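Alpha-1,2-mannosidase (Bacteroides thetaiotaomicron, PDB 2WW2) is a calcium-dependent, inverting alpha-mannosidase of glycoside hydrolase family 92 from a human gut symbiont, hydrolysing alpha-mannosidic linkages. Local coordinates at residues Y580-Q585 and D625-Q630. Numbering follows the deposited sequence.
Sequences YAHGNQ and DEDNGQ. With NA (sodium ion), chain F.
Gln630 points its amide at Gly583, and its NE2 donates to Gly583 O (2.9 Å) in a nearly straight bond that meets the carbonyl from above its plane. The other hydrogen of NE2 goes to Glu626 O (2.9 Å), lying in that carbonyl's plane, while OE1 accepts from Asn628 N, so three bonds fix the rotation of the amide. A bend at chi2 (-86°) folds the chain over its own loop. Replacing Gln630 by alanine would remove these bonds and probably leave Asn628 N and Glu626 O without these partners, and Gly583 O with Gln588 as its remaining side-chain donor. The backbones come closest at Gly583 and Asp627, their CA atoms 4.5 Å apart; a side chain on Gly583 would clash with Glu626 O. Glu626 OE2 packs 3.6 Å from Ala581 CB. The looser side is watery: water 1 bridges His582 O to Glu626 N, and exposed Asp625 touches nothing of 580-585. Asp627 OD1 closes an Asx turn onto Gly629 N, and OD2 is held by Thr631. Asp627 O binds sodium (2.3 Å). The pairing thus joins a type II turn at Ala581-Asn584 to a sodium-binding loop between helices 600-613 and 632-640 of the family 92 catalytic domain.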
loop_
_atom_site.group_PDB
_atom_site.type_symbol
_atom_site.label_atom_id
_atom_site.label_comp_id
_atom_site.label_asym_id
_atom_site.label_seq_id
_atom_site.Cartn_x
_atom_site.Cartn_y
_atom_site.Cartn_z
ATOM N N TYR A 580 -8.481 8.886 -1.829
ATOM C CA TYR A 580 -9.449 9.595 -2.676
ATOM C C TYR A 580 -9.236 9.228 -4.141
ATOM O O TYR A 580 -8.194 9.535 -4.715
ATOM C CB TYR A 580 -9.373 11.115 -2.490
ATOM C CG TYR A 580 -10.283 11.869 -3.445
ATOM C CD1 TYR A 580 -11.621 11.495 -3.605
ATOM C CD2 TYR A 580 -9.804 12.945 -4.193
ATOM C CE1 TYR A 580 -12.469 12.186 -4.491
ATOM C CE2 TYR A 580 -10.632 13.632 -5.071
ATOM C CZ TYR A 580 -11.959 13.251 -5.219
ATOM O OH TYR A 580 -12.767 13.931 -6.097
ATOM N N ALA A 581 -10.209 8.558 -4.747
ATOM C CA ALA A 581 -10.041 8.136 -6.129
ATOM C C ALA A 581 -10.643 9.183 -7.054
ATOM O O ALA A 581 -11.710 8.980 -7.627
ATOM C CB ALA A 581 -10.690 6.771 -6.359
ATOM N N HIS A 582 -9.964 10.313 -7.186
ATOM C CA HIS A 582 -10.500 11.395 -8.002
ATOM C C HIS A 582 -10.788 10.893 -9.423
ATOM O O HIS A 582 -9.923 10.339 -10.092
ATOM C CB HIS A 582 -9.557 12.600 -8.036
ATOM C CG HIS A 582 -10.123 13.766 -8.789
ATOM N ND1 HIS A 582 -11.261 14.429 -8.375
ATOM C CD2 HIS A 582 -9.731 14.371 -9.940
ATOM C CE1 HIS A 582 -11.537 15.403 -9.227
ATOM N NE2 HIS A 582 -10.622 15.389 -10.186
ATOM N N GLY A 583 -12.018 11.078 -9.870
ATOM C CA GLY A 583 -12.424 10.584 -11.173
ATOM C C GLY A 583 -13.353 9.393 -11.053
ATOM O O GLY A 583 -14.158 9.138 -11.952
ATOM N N ASN A 584 -13.241 8.652 -9.956
ATOM C CA ASN A 584 -14.114 7.506 -9.768
ATOM C C ASN A 584 -15.553 8.005 -9.656
ATOM O O ASN A 584 -15.876 8.848 -8.812
ATOM C CB ASN A 584 -13.677 6.659 -8.574
ATOM C CG ASN A 584 -14.404 5.312 -8.505
ATOM O OD1 ASN A 584 -13.805 4.240 -8.687
ATOM N ND2 ASN A 584 -15.691 5.365 -8.222
ATOM N N GLN A 585 -16.404 7.510 -10.545
ATOM C CA GLN A 585 -17.721 8.114 -10.777
ATOM C C GLN A 585 -18.583 8.331 -9.522
ATOM O O GLN A 585 -19.052 9.447 -9.284
ATOM C CB GLN A 585 -18.479 7.337 -11.872
ATOM C CG GLN A 585 -17.984 7.618 -13.314
ATOM C CD GLN A 585 -16.669 6.905 -13.662
ATOM O OE1 GLN A 585 -16.135 6.126 -12.877
ATOM N NE2 GLN A 585 -16.157 7.171 -14.848
ATOM N N ASP A 625 -4.755 8.864 -10.811
ATOM C CA ASP A 625 -4.628 7.495 -11.321
ATOM C C ASP A 625 -5.973 6.991 -11.854
ATOM O O ASP A 625 -6.032 6.172 -12.770
ATOM C CB ASP A 625 -4.172 6.555 -10.204
ATOM C CG ASP A 625 -2.690 6.679 -9.908
ATOM O OD1 ASP A 625 -1.930 7.217 -10.764
ATOM O OD2 ASP A 625 -2.292 6.232 -8.812
ATOM N N GLU A 626 -7.048 7.499 -11.277
ATOM C CA GLU A 626 -8.375 7.063 -11.665
ATOM C C GLU A 626 -9.036 8.018 -12.630
ATOM O O GLU A 626 -10.199 7.849 -12.977
ATOM C CB GLU A 626 -9.239 7.039 -10.435
ATOM C CG GLU A 626 -10.278 6.035 -10.477
ATOM C CD GLU A 626 -9.878 4.889 -9.636
ATOM O OE1 GLU A 626 -8.660 4.605 -9.622
ATOM O OE2 GLU A 626 -10.767 4.312 -8.977
ATOM N N ASP A 627 -8.315 9.050 -13.037
ATOM C CA ASP A 627 -8.888 10.064 -13.917
ATOM C C ASP A 627 -8.352 9.874 -15.321
ATOM O O ASP A 627 -7.160 10.092 -15.589
ATOM C CB ASP A 627 -8.562 11.465 -13.415
ATOM C CG ASP A 627 -9.330 12.558 -14.168
ATOM O OD1 ASP A 627 -10.007 12.256 -15.191
ATOM O OD2 ASP A 627 -9.242 13.727 -13.733
ATOM N N ASN A 628 -9.237 9.436 -16.206
ATOM C CA ASN A 628 -8.869 9.184 -17.587
ATOM C C ASN A 628 -9.494 10.211 -18.527
ATOM O O ASN A 628 -9.758 9.921 -19.694
ATOM C CB ASN A 628 -9.290 7.765 -17.957
ATOM C CG ASN A 628 -8.656 6.736 -17.034
ATOM O OD1 ASN A 628 -9.350 6.017 -16.277
ATOM N ND2 ASN A 628 -7.329 6.710 -17.032
ATOM N N GLY A 629 -9.725 11.417 -18.006
ATOM C CA GLY A 629 -10.267 12.491 -18.832
ATOM C C GLY A 629 -11.721 12.787 -18.524
ATOM O O GLY A 629 -12.219 13.850 -18.896
ATOM N N GLN A 630 -12.387 11.869 -17.810
ATOM C CA GLN A 630 -13.831 11.983 -17.556
ATOM C C GLN A 630 -14.207 13.136 -16.628
ATOM O O GLN A 630 -15.376 13.482 -16.515
ATOM C CB GLN A 630 -14.443 10.659 -17.057
ATOM C CG GLN A 630 -14.108 10.236 -15.623
ATOM C CD GLN A 630 -12.802 9.453 -15.520
ATOM O OE1 GLN A 630 -11.996 9.426 -16.463
ATOM N NE2 GLN A 630 -12.580 8.816 -14.365
HETATM NA NA NA F . -4.897 9.803 -15.060
HETATM O O HOH W 1 -7.563 9.400 -9.339
HETATM O O HOH W 2 -5.372 7.339 -15.128
HETATM O O HOH W 3 -2.643 9.653 -14.230
#